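PDB 3O7B: ribosome biogenesis Nep1 RNA methyltransferase from Archaeoglobus fulgidus, which probably methylates N1 of a pseudouridine in 16S ribosomal RNA with S-adenosyl-L-methionine as donor, a step of ribosome biogenesis. Local coordinates for residues A[37-42]-A[63-68]; A[177-182]-A[213-218]. All coordinates share one frame; numbering follows the deposited sequence. Where two conformers were deposited one is given.

Interaction 1 (A[37-42]-A[63-68]); sequences LELIPQ and KILLDD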
ATOM      1  N   LEU A  37     -12.538  -7.980  -5.914  1.00 15.30           N
ATOM      2  CA  LEU A  37     -12.227  -9.146  -5.114  1.00 16.66           C
ATOM      3  C   LEU A  37     -13.257 -10.227  -5.419  1.00 16.62           C
ATOM      4  O   LEU A  37     -14.428 -10.118  -5.032  1.00 17.73           O
ATOM      5  CB  LEU A  37     -12.289  -8.720  -3.658  1.00 18.03           C
ATOM      6  CG  LEU A  37     -11.636  -9.454  -2.520  1.00 21.08           C
ATOM      7  CD1 LEU A  37     -10.126  -9.375  -2.669  1.00 20.79           C
ATOM      8  CD2 LEU A  37     -12.079  -8.767  -1.256  1.00 19.45           C
ATOM      9  N   GLU A  38     -12.818 -11.249  -6.139  1.00 16.82           N
ATOM     10  CA  GLU A  38     -13.679 -12.366  -6.525  1.00 17.48           C
ATOM     11  C   GLU A  38     -12.848 -13.572  -6.916  1.00 17.28           C
ATOM     12  O   GLU A  38     -11.690 -13.432  -7.347  1.00 16.68           O
ATOM     13  CB  GLU A  38     -14.589 -11.962  -7.701  1.00 17.34           C
ATOM     14  CG  GLU A  38     -13.893 -11.853  -9.053  1.00 18.71           C
ATOM     15  CD  GLU A  38     -14.769 -11.212 -10.100  1.00 19.32           C
ATOM     16  OE1 GLU A  38     -15.903 -11.713 -10.286  1.00 22.56           O
ATOM     17  OE2 GLU A  38     -14.344 -10.219 -10.723  1.00 18.58           O
ATOM     18  N   LEU A  39     -13.449 -14.752  -6.800  1.00 17.45           N
ATOM     19  CA  LEU A  39     -12.845 -15.962  -7.323  1.00 18.62           C
ATOM     20  C   LEU A  39     -12.994 -16.014  -8.848  1.00 18.81           C
ATOM     21  O   LEU A  39     -13.821 -15.306  -9.427  1.00 19.86           O
ATOM     22  CB  LEU A  39     -13.467 -17.198  -6.660  1.00 18.74           C
ATOM     23  CG  LEU A  39     -13.316 -17.272  -5.138  1.00 20.09           C
ATOM     24  CD1 LEU A  39     -14.058 -18.476  -4.578  1.00 21.36           C
ATOM     25  CD2 LEU A  39     -11.845 -17.285  -4.736  1.00 21.29           C
ATOM     26  N   ILE A  40     -12.178 -16.833  -9.497  1.00 19.52           N
ATOM     27  CA  ILE A  40     -12.217 -16.918 -10.956  1.00 20.97           C
ATOM     28  C   ILE A  40     -13.643 -17.308 -11.401  1.00 21.80           C
ATOM     29  O   ILE A  40     -14.163 -18.331 -10.939  1.00 22.58           O
ATOM     30  CB  ILE A  40     -11.149 -17.906 -11.486  1.00 20.86           C
ATOM     31  CG1 ILE A  40      -9.737 -17.353 -11.212  1.00 21.03           C
ATOM     32  CG2 ILE A  40     -11.327 -18.132 -12.995  1.00 20.98           C
ATOM     33  CD1 ILE A  40      -8.598 -18.324 -11.520  1.00 21.99           C
ATOM     34  N   PRO A  41     -14.288 -16.476 -12.255  1.00 22.95           N
ATOM     35  CA  PRO A  41     -15.634 -16.788 -12.744  1.00 23.85           C
ATOM     36  C   PRO A  41     -15.688 -18.101 -13.516  1.00 24.91           C
ATOM     37  O   PRO A  41     -14.742 -18.472 -14.218  1.00 24.73           O
ATOM     38  CB  PRO A  41     -15.959 -15.612 -13.674  1.00 24.19           C
ATOM     39  CG  PRO A  41     -15.100 -14.510 -13.210  1.00 23.64           C
ATOM     40  CD  PRO A  41     -13.823 -15.184 -12.779  1.00 22.90           C
ATOM     41  N   GLN A  42     -16.825 -18.778 -13.370  1.00 26.43           N
ATOM     42  CA  GLN A  42     -17.071 -20.113 -13.900  1.00 27.92           C
ATOM     43  C   GLN A  42     -16.659 -20.256 -15.360  1.00 28.01           C
ATOM     44  O   GLN A  42     -15.966 -21.208 -15.726  1.00 28.28           O
ATOM     45  CB  GLN A  42     -18.567 -20.440 -13.772  1.00 28.51           C
ATOM     46  CG  GLN A  42     -19.310 -19.720 -12.618  1.00 31.75           C
ATOM     47  CD  GLN A  42     -19.272 -18.183 -12.716  1.00 35.22           C
ATOM     48  OE1 GLN A  42     -19.402 -17.601 -13.807  1.00 37.46           O
ATOM     49  NE2 GLN A  42     -19.081 -17.526 -11.572  1.00 33.54           N
ATOM     50  N   LYS A  63     -11.190 -22.043  -6.763  1.00 23.54           N
ATOM     51  CA  LYS A  63     -10.713 -21.613  -5.443  1.00 22.36           C
ATOM     52  C   LYS A  63      -9.744 -20.421  -5.498  1.00 20.40           C
ATOM     53  O   LYS A  63      -9.325 -19.906  -4.453  1.00 20.31           O
ATOM     54  CB  LYS A  63     -10.023 -22.780  -4.727  1.00 22.71           C
ATOM     55  CG  LYS A  63     -10.835 -24.075  -4.663  1.00 25.49           C
ATOM     56  CD  LYS A  63     -12.114 -23.892  -3.874  1.00 29.13           C
ATOM     57  CE  LYS A  63     -12.798 -25.231  -3.618  1.00 31.80           C
ATOM     58  NZ  LYS A  63     -12.041 -26.051  -2.642  1.00 33.66           N
ATOM     59  N   ILE A  64      -9.392 -19.998  -6.706  1.00 18.94           N
ATOM     60  CA  ILE A  64      -8.326 -19.005  -6.905  1.00 17.99           C
ATOM     61  C   ILE A  64      -8.917 -17.609  -7.092  1.00 17.18           C
ATOM     62  O   ILE A  64      -9.933 -17.426  -7.777  1.00 17.01           O
ATOM     63  CB  ILE A  64      -7.444 -19.399  -8.102  1.00 18.24           C
ATOM     64  CG1 ILE A  64      -6.683 -20.697  -7.784  1.00 18.78           C
ATOM     65  CG2 ILE A  64      -6.452 -18.277  -8.470  1.00 17.66           C
ATOM     66  CD1 ILE A  64      -6.008 -21.339  -8.988  1.00 21.16           C
ATOM     67  N   LEU A  65      -8.282 -16.628  -6.447  1.00 15.99           N
ATOM     68  CA  LEU A  65      -8.692 -15.233  -6.578  1.00 15.41           C
ATOM     69  C   LEU A  65      -8.298 -14.700  -7.958  1.00 14.80           C
ATOM     70  O   LEU A  65      -7.179 -14.922  -8.440  1.00 15.61           O
ATOM     71  CB  LEU A  65      -8.029 -14.388  -5.482  1.00 15.63           C
ATOM     72  CG  LEU A  65      -8.699 -13.076  -5.067  1.00 16.04           C
ATOM     73  CD1 LEU A  65     -10.007 -13.301  -4.279  1.00 17.70           C
ATOM     74  CD2 LEU A  65      -7.719 -12.276  -4.215  1.00 16.49           C
ATOM     75  N   LEU A  66      -9.228 -14.002  -8.592  1.00 14.02           N
ATOM     76  CA  LEU A  66      -8.981 -13.399  -9.897  1.00 14.41           C
ATOM     77  C   LEU A  66      -7.989 -12.235  -9.789  1.00 14.81           C
ATOM     78  O   LEU A  66      -8.175 -11.330  -8.971  1.00 14.92           O
ATOM     79  CB  LEU A  66     -10.313 -12.947 -10.513  1.00 14.93           C
ATOM     80  CG  LEU A  66     -10.269 -12.468 -11.965  1.00 15.43           C
ATOM     81  CD1 LEU A  66      -9.928 -13.625 -12.911  1.00 17.79           C
ATOM     82  CD2 LEU A  66     -11.577 -11.775 -12.371  1.00 16.28           C
ATOM     83  N   ASP A  67      -6.958 -12.278 -10.619  1.00 15.19           N
ATOM     84  CA  ASP A  67      -5.819 -11.356 -10.531  1.00 15.40           C
ATOM     85  C   ASP A  67      -5.358 -11.139 -11.955  1.00 15.66           C
ATOM     86  O   ASP A  67      -4.819 -12.058 -12.588  1.00 15.39           O
ATOM     87  CB  ASP A  67      -4.714 -12.017  -9.691  1.00 16.02           C
ATOM     88  CG  ASP A  67      -3.444 -11.160  -9.563  1.00 16.99           C
ATOM     89  OD1 ASP A  67      -3.198 -10.253 -10.384  1.00 18.20           O
ATOM     90  OD2 ASP A  67      -2.661 -11.421  -8.621  1.00 17.66           O
ATOM     91  N   ASP A  68      -5.571  -9.930 -12.468  1.00 15.59           N
ATOM     92  CA  ASP A  68      -5.269  -9.698 -13.880  1.00 17.07           C
ATOM     93  C   ASP A  68      -3.782  -9.641 -14.232  1.00 17.75           C
ATOM     94  O   ASP A  68      -3.438  -9.617 -15.414  1.00 19.00           O
ATOM     95  CB  ASP A  68      -6.091  -8.540 -14.473  1.00 17.49           C
ATOM     96  CG  ASP A  68      -5.456  -7.181 -14.310  1.00 20.02           C
ATOM     97  OD1 ASP A  68      -4.491  -7.002 -13.528  1.00 20.02           O
ATOM     98  OD2 ASP A  68      -5.956  -6.260 -14.995  1.00 21.27           O
TER
HETATM   99  O   HOH W   1     -10.399 -10.278  -7.658  1.00 16.42           O
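A single antiparallel beta bridge pairs Leu39 with Leu65, joining the loop that leaves strand 28-35 to the loop that follows helix 48-57. Leu66 N donates almost straight (172°) to Glu38 O at 2.8 Å, and Ile40 N reaches Ile64 O at 2.9 Å. Leu39 and Leu65 are thus a non-hydrogen-bonded pair, and the chains diverge beyond it. Water 1 adds one link, accepting from Glu38 N and donating to Leu66 O.

This crossing ties the base of the excursion the chain makes from the SPOUT-type sheet between strands 28-35 and 105-111. Leu66 points at the 37-42 segment, its CG anti to the backbone N (chi1 -172°), and the two methyls divide the work: CD1 lies 4.1 Å from Ile40 CG1, CD2 touches Pro41 CD. Glu38 runs alongside Leu66, OE2 3.6 Å from Leu66 CD2, while OE1 forms a salt bridge with Arg84. Ile40 and Ile64 lie side by side, Ile40 CD1 against Ile64 CG2 at 3.7 Å, with His71 beside both. Leu39 CB points away from the 63-68 segment, yet its CD2 lies 3.6 Å from Lys63 O. Arg86, predicted to meet substrate rRNA, has its side chain about 9 Å from that of Leu66.

Interaction 2 (A[177-182]-A[213-218]); sequences GRFEFS and KEVSLG. With TYR (tyrosine), chain B; SAH (S-adenosyl-L-homocysteine), chain C.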
ATOM      1  N   GLY A 177     -18.999  17.527  -4.041  1.00 30.91           N
ATOM      2  CA  GLY A 177     -18.937  18.909  -3.583  1.00 31.90           C
ATOM      3  C   GLY A 177     -17.809  19.223  -2.621  1.00 33.07           C
ATOM      4  O   GLY A 177     -17.052  18.337  -2.204  1.00 31.92           O
ATOM      5  N   ARG A 178     -17.715  20.502  -2.266  1.00 34.42           N
ATOM      6  CA  ARG A 178     -16.669  21.004  -1.385  1.00 36.00           C
ATOM      7  C   ARG A 178     -17.247  21.290  -0.008  1.00 36.71           C
ATOM      8  O   ARG A 178     -18.193  22.085   0.136  1.00 36.74           O
ATOM      9  CB  ARG A 178     -16.039  22.267  -1.978  1.00 36.53           C
ATOM     10  CG  ARG A 178     -15.423  22.049  -3.348  1.00 38.40           C
ATOM     11  CD  ARG A 178     -14.961  23.356  -3.963  1.00 41.29           C
ATOM     12  NE  ARG A 178     -13.906  23.992  -3.176  1.00 43.75           N
ATOM     13  CZ  ARG A 178     -13.157  25.008  -3.599  1.00 44.44           C
ATOM     14  NH1 ARG A 178     -13.336  25.517  -4.814  1.00 45.34           N
ATOM     15  NH2 ARG A 178     -12.221  25.514  -2.804  1.00 44.71           N
ATOM     16  N   PHE A 179     -16.688  20.628   1.001  1.00 37.28           N
ATOM     17  CA  PHE A 179     -17.231  20.697   2.352  1.00 38.14           C
ATOM     18  C   PHE A 179     -16.125  20.816   3.397  1.00 38.89           C
ATOM     19  O   PHE A 179     -14.989  20.397   3.163  1.00 39.24           O
ATOM     20  CB  PHE A 179     -18.102  19.464   2.644  1.00 37.74           C
ATOM     21  CG  PHE A 179     -19.275  19.289   1.703  1.00 37.49           C
ATOM     22  CD1 PHE A 179     -20.464  19.992   1.907  1.00 37.60           C
ATOM     23  CD2 PHE A 179     -19.196  18.411   0.624  1.00 37.28           C
ATOM     24  CE1 PHE A 179     -21.556  19.833   1.038  1.00 37.21           C
ATOM     25  CE2 PHE A 179     -20.278  18.239  -0.251  1.00 37.52           C
ATOM     26  CZ  PHE A 179     -21.462  18.953  -0.044  1.00 37.31           C
ATOM     27  N   GLU A 180     -16.473  21.392   4.546  1.00 39.81           N
ATOM     28  CA  GLU A 180     -15.589  21.455   5.709  1.00 40.96           C
ATOM     29  C   GLU A 180     -15.614  20.104   6.430  1.00 40.92           C
ATOM     30  O   GLU A 180     -16.687  19.581   6.750  1.00 41.04           O
ATOM     31  CB  GLU A 180     -16.044  22.575   6.649  1.00 40.79           C
ATOM     32  CG  GLU A 180     -15.009  22.988   7.696  1.00 42.03           C
ATOM     33  CD  GLU A 180     -15.544  23.979   8.733  1.00 42.45           C
ATOM     34  OE1 GLU A 180     -16.730  24.381   8.645  1.00 44.60           O
ATOM     35  OE2 GLU A 180     -14.772  24.351   9.648  1.00 43.97           O
ATOM     36  N   PHE A 181     -14.434  19.541   6.687  1.00 41.38           N
ATOM     37  CA  PHE A 181     -14.340  18.202   7.277  1.00 41.59           C
ATOM     38  C   PHE A 181     -14.832  18.122   8.720  1.00 41.74           C
ATOM     39  O   PHE A 181     -15.391  17.105   9.128  1.00 41.60           O
ATOM     40  CB  PHE A 181     -12.927  17.622   7.129  1.00 41.73           C
ATOM     41  CG  PHE A 181     -12.675  17.001   5.785  1.00 42.00           C
ATOM     42  CD1 PHE A 181     -13.137  15.715   5.503  1.00 41.94           C
ATOM     43  CD2 PHE A 181     -11.997  17.704   4.795  1.00 42.36           C
ATOM     44  CE1 PHE A 181     -12.920  15.135   4.255  1.00 41.59           C
ATOM     45  CE2 PHE A 181     -11.776  17.131   3.542  1.00 41.92           C
ATOM     46  CZ  PHE A 181     -12.239  15.845   3.275  1.00 41.97           C
ATOM     47  N   SER A 182     -14.644  19.201   9.476  1.00 41.97           N
ATOM     48  CA  SER A 182     -15.142  19.276  10.848  1.00 42.24           C
ATOM     49  C   SER A 182     -16.664  19.160  10.885  1.00 42.52           C
ATOM     50  O   SER A 182     -17.232  18.676  11.869  1.00 42.75           O
ATOM     51  CB  SER A 182     -14.689  20.573  11.518  1.00 42.26           C
ATOM     52  OG  SER A 182     -15.133  21.699  10.787  1.00 42.43           O
ATOM     53  N   LYS A 213     -24.067  12.154   0.800  1.00 14.99           N
ATOM     54  CA  LYS A 213     -23.448  13.401   0.363  1.00 16.51           C
ATOM     55  C   LYS A 213     -22.222  13.029  -0.447  1.00 17.62           C
ATOM     56  O   LYS A 213     -21.427  12.196   0.002  1.00 17.22           O
ATOM     57  CB  LYS A 213     -23.039  14.216   1.572  1.00 16.74           C
ATOM     58  CG  LYS A 213     -22.308  15.499   1.225  1.00 19.63           C
ATOM     59  CD  LYS A 213     -22.099  16.354   2.464  1.00 23.37           C
ATOM     60  CE  LYS A 213     -23.397  16.988   2.971  1.00 27.76           C
ATOM     61  NZ  LYS A 213     -23.203  17.591   4.321  1.00 31.47           N
ATOM     62  N   GLU A 214     -22.064  13.633  -1.618  1.00 17.92           N
ATOM     63  CA  GLU A 214     -20.909  13.363  -2.479  1.00 19.53           C
ATOM     64  C   GLU A 214     -19.839  14.387  -2.216  1.00 20.33           C
ATOM     65  O   GLU A 214     -20.092  15.598  -2.300  1.00 21.02           O
ATOM     66  CB  GLU A 214     -21.271  13.434  -3.954  1.00 21.05           C
ATOM     67  CG  GLU A 214     -22.316  12.472  -4.389  1.00 24.48           C
ATOM     68  CD  GLU A 214     -22.572  12.564  -5.871  1.00 27.97           C
ATOM     69  OE1 GLU A 214     -22.385  13.666  -6.442  1.00 31.73           O
ATOM     70  OE2 GLU A 214     -22.956  11.533  -6.460  1.00 30.19           O
ATOM     71  N   VAL A 215     -18.636  13.896  -1.919  1.00 19.53           N
ATOM     72  CA  VAL A 215     -17.534  14.762  -1.493  1.00 20.02           C
ATOM     73  C   VAL A 215     -16.353  14.611  -2.445  1.00 20.26           C
ATOM     74  O   VAL A 215     -15.884  13.490  -2.719  1.00 19.54           O
ATOM     75  CB  VAL A 215     -17.076  14.437  -0.045  1.00 20.14           C
ATOM     76  CG1 VAL A 215     -15.977  15.404   0.412  1.00 21.40           C
ATOM     77  CG2 VAL A 215     -18.268  14.454   0.930  1.00 21.28           C
ATOM     78  N   SER A 216     -15.900  15.746  -2.977  1.00 20.92           N
ATOM     79  CA  SER A 216     -14.739  15.769  -3.852  1.00 22.11           C
ATOM     80  C   SER A 216     -13.521  16.308  -3.101  1.00 21.90           C
ATOM     81  O   SER A 216     -13.634  17.201  -2.259  1.00 22.46           O
ATOM     82  CB  SER A 216     -15.001  16.624  -5.095  1.00 22.23           C
ATOM     83  OG  SER A 216     -13.859  16.615  -5.941  1.00 23.98           O
ATOM     84  N   LEU A 217     -12.360  15.727  -3.387  1.00 22.03           N
ATOM     85  CA  LEU A 217     -11.101  16.226  -2.839  1.00 22.54           C
ATOM     86  C   LEU A 217     -10.413  17.206  -3.791  1.00 23.26           C
ATOM     87  O   LEU A 217      -9.523  17.949  -3.382  1.00 24.06           O
ATOM     88  CB  LEU A 217     -10.150  15.073  -2.519  1.00 22.08           C
ATOM     89  CG  LEU A 217     -10.637  14.074  -1.467  1.00 22.29           C
ATOM     90  CD1 LEU A 217      -9.597  12.960  -1.311  1.00 22.56           C
ATOM     91  CD2 LEU A 217     -10.919  14.754  -0.134  1.00 22.27           C
ATOM     92  N   GLY A 218     -10.826  17.202  -5.050  1.00 23.90           N
ATOM     93  CA  GLY A 218     -10.199  18.065  -6.054  1.00 25.54           C
ATOM     94  C   GLY A 218     -10.616  17.752  -7.475  1.00 26.68           C
ATOM     95  O   GLY A 218     -11.387  16.817  -7.719  1.00 27.44           O
TER
HETATM   96  N   TYR B 220      -8.720  21.201  -2.208  1.00 54.50           N
HETATM   97  CA  TYR B 220      -9.537  21.939  -3.215  1.00 54.31           C
HETATM   98  C   TYR B 220      -9.317  23.446  -3.066  1.00 54.53           C
HETATM   99  O   TYR B 220      -9.051  23.941  -1.966  1.00 54.46           O
HETATM  100  CB  TYR B 220     -11.023  21.604  -3.040  1.00 53.99           C
HETATM  101  CG  TYR B 220     -11.795  21.401  -4.332  1.00 53.62           C
HETATM  102  CD1 TYR B 220     -11.763  22.354  -5.354  1.00 53.31           C
HETATM  103  CD2 TYR B 220     -12.580  20.261  -4.523  1.00 53.43           C
HETATM  104  CE1 TYR B 220     -12.479  22.171  -6.535  1.00 53.25           C
HETATM  105  CE2 TYR B 220     -13.302  20.068  -5.703  1.00 53.08           C
HETATM  106  CZ  TYR B 220     -13.246  21.028  -6.702  1.00 53.44           C
HETATM  107  OH  TYR B 220     -13.955  20.848  -7.871  1.00 53.34           O
HETATM  108  OXT TYR B 220      -9.398  24.209  -4.035  1.00 54.77           O
HETATM  109  N   SAH C 301     -13.970   6.567 -11.071  1.00 36.55           N
HETATM  110  CA  SAH C 301     -12.484   6.464 -11.159  1.00 36.37           C
HETATM  111  CB  SAH C 301     -12.055   5.026 -10.898  1.00 36.18           C
HETATM  112  CG  SAH C 301     -11.951   4.691  -9.412  1.00 34.05           C
HETATM  113  SD  SAH C 301     -10.786   5.764  -8.519  1.00 30.06           S
HETATM  114  C   SAH C 301     -11.950   6.952 -12.502  1.00 36.98           C
HETATM  115  O   SAH C 301     -12.708   7.469 -13.326  1.00 37.52           O
HETATM  116  C5' SAH C 301     -10.917   5.174  -6.809  1.00 25.07           C
HETATM  117  C4' SAH C 301     -11.853   5.916  -5.862  1.00 22.67           C
HETATM  118  O4' SAH C 301     -11.260   7.094  -5.349  1.00 20.85           O
HETATM  119  C3' SAH C 301     -13.142   6.411  -6.491  1.00 20.99           C
HETATM  120  O3' SAH C 301     -14.077   5.374  -6.653  1.00 20.37           O
HETATM  121  C2' SAH C 301     -13.574   7.454  -5.493  1.00 19.54           C
HETATM  122  O2' SAH C 301     -14.180   6.839  -4.352  1.00 18.24           O
HETATM  123  C1' SAH C 301     -12.254   8.062  -5.055  1.00 21.32           C
HETATM  124  N9  SAH C 301     -11.849   9.313  -5.750  1.00 21.03           N
HETATM  125  C8  SAH C 301     -11.072   9.429  -6.880  1.00 21.83           C
HETATM  126  N7  SAH C 301     -10.906  10.751  -7.153  1.00 20.12           N
HETATM  127  C5  SAH C 301     -11.536  11.468  -6.199  1.00 19.73           C
HETATM  128  C6  SAH C 301     -11.694  12.832  -5.989  1.00 20.96           C
HETATM  129  N6  SAH C 301     -11.151  13.735  -6.823  1.00 22.94           N
HETATM  130  N1  SAH C 301     -12.407  13.273  -4.899  1.00 21.85           N
HETATM  131  C2  SAH C 301     -12.992  12.371  -4.030  1.00 20.65           C
HETATM  132  N3  SAH C 301     -12.838  11.020  -4.249  1.00 20.80           N
HETATM  133  C4  SAH C 301     -12.138  10.573  -5.315  1.00 19.72           C
HETATM  134  O   HOH W   2     -14.245  18.479   0.500  1.00 41.48           O
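Phe179 brings the largest buried surface to this contact, lying flat beneath the side chain of Lys213. Lys213 CD sits 3.6 Å from the centroid of the Phe179 ring, nearly on its normal, in a CH-pi contact. The lysine chain bends at chi3 (-72°), which carries NZ to an off-centre cation-pi position over the same ring. Glu214 O lies at the ring's edge, 3.3 Å from Phe179 CE2; Val215 CG2 comes obliquely to Phe179 CD2.

Gly177, next in buried area, has no side chain to hold the ring off, and its backbone does the bonding. Gly177 N donates to Glu214 O at 2.8 Å, the donor standing 43° out of the carbonyl plane; Ser216 N returns a bond of 2.9 Å to Gly177 O. Together they make a single parallel bridge between Gly177 and Val215, at the end of strand 212-215, the last strand on this side of the chain's sheet. Val215 already borders the cofactor site of this SPOUT methyltransferase, and the next residues bind the adenine: Leu217 N donates to N1 of the S-adenosylhomocysteine adenine at 2.9 Å, and the adenine N6 donates to Gly218 O.

Phe181 meets Leu217 by its edge: Leu217 CD2 lies in the plane of the Phe181 ring, 3.8 Å from CZ; Phe172 packs against Phe181 too. Ser216 OG accepts from Gly218 N at 3.2 Å, an ST turn, and also bonds Glu174 O. An alanine here takes away the hydroxyl that joins Gly218 N to Glu174 O, and is likely to leave the adenine-binding turn freer to shift. A bound tyrosine has its ring between Ser216 and Arg178, and its CD1 lies over one face of the Arg178 guanidinium.

From the N terminus the chain runs through strand 28-35 and enters interaction 1, whose second segment returns after 20 residues; the contact closes the loop that carries helix 48-57. The chain then builds strands 105-111, 116-119 and 150-156 before interaction 2 opens after strand 168-172. Segment 177-182 is rejoined by 213-218 once strand 189-194 and helix 203-209 have been laid down, so interaction 2 ties the loop leading to helix 181-184 to the end of edge strand 212-215 and the cofactor-binding residues after it. The two loops follow in series, neither nesting nor crossing. They lie on opposite sides of the chain's centre, their nearest atoms about 22 Å apart.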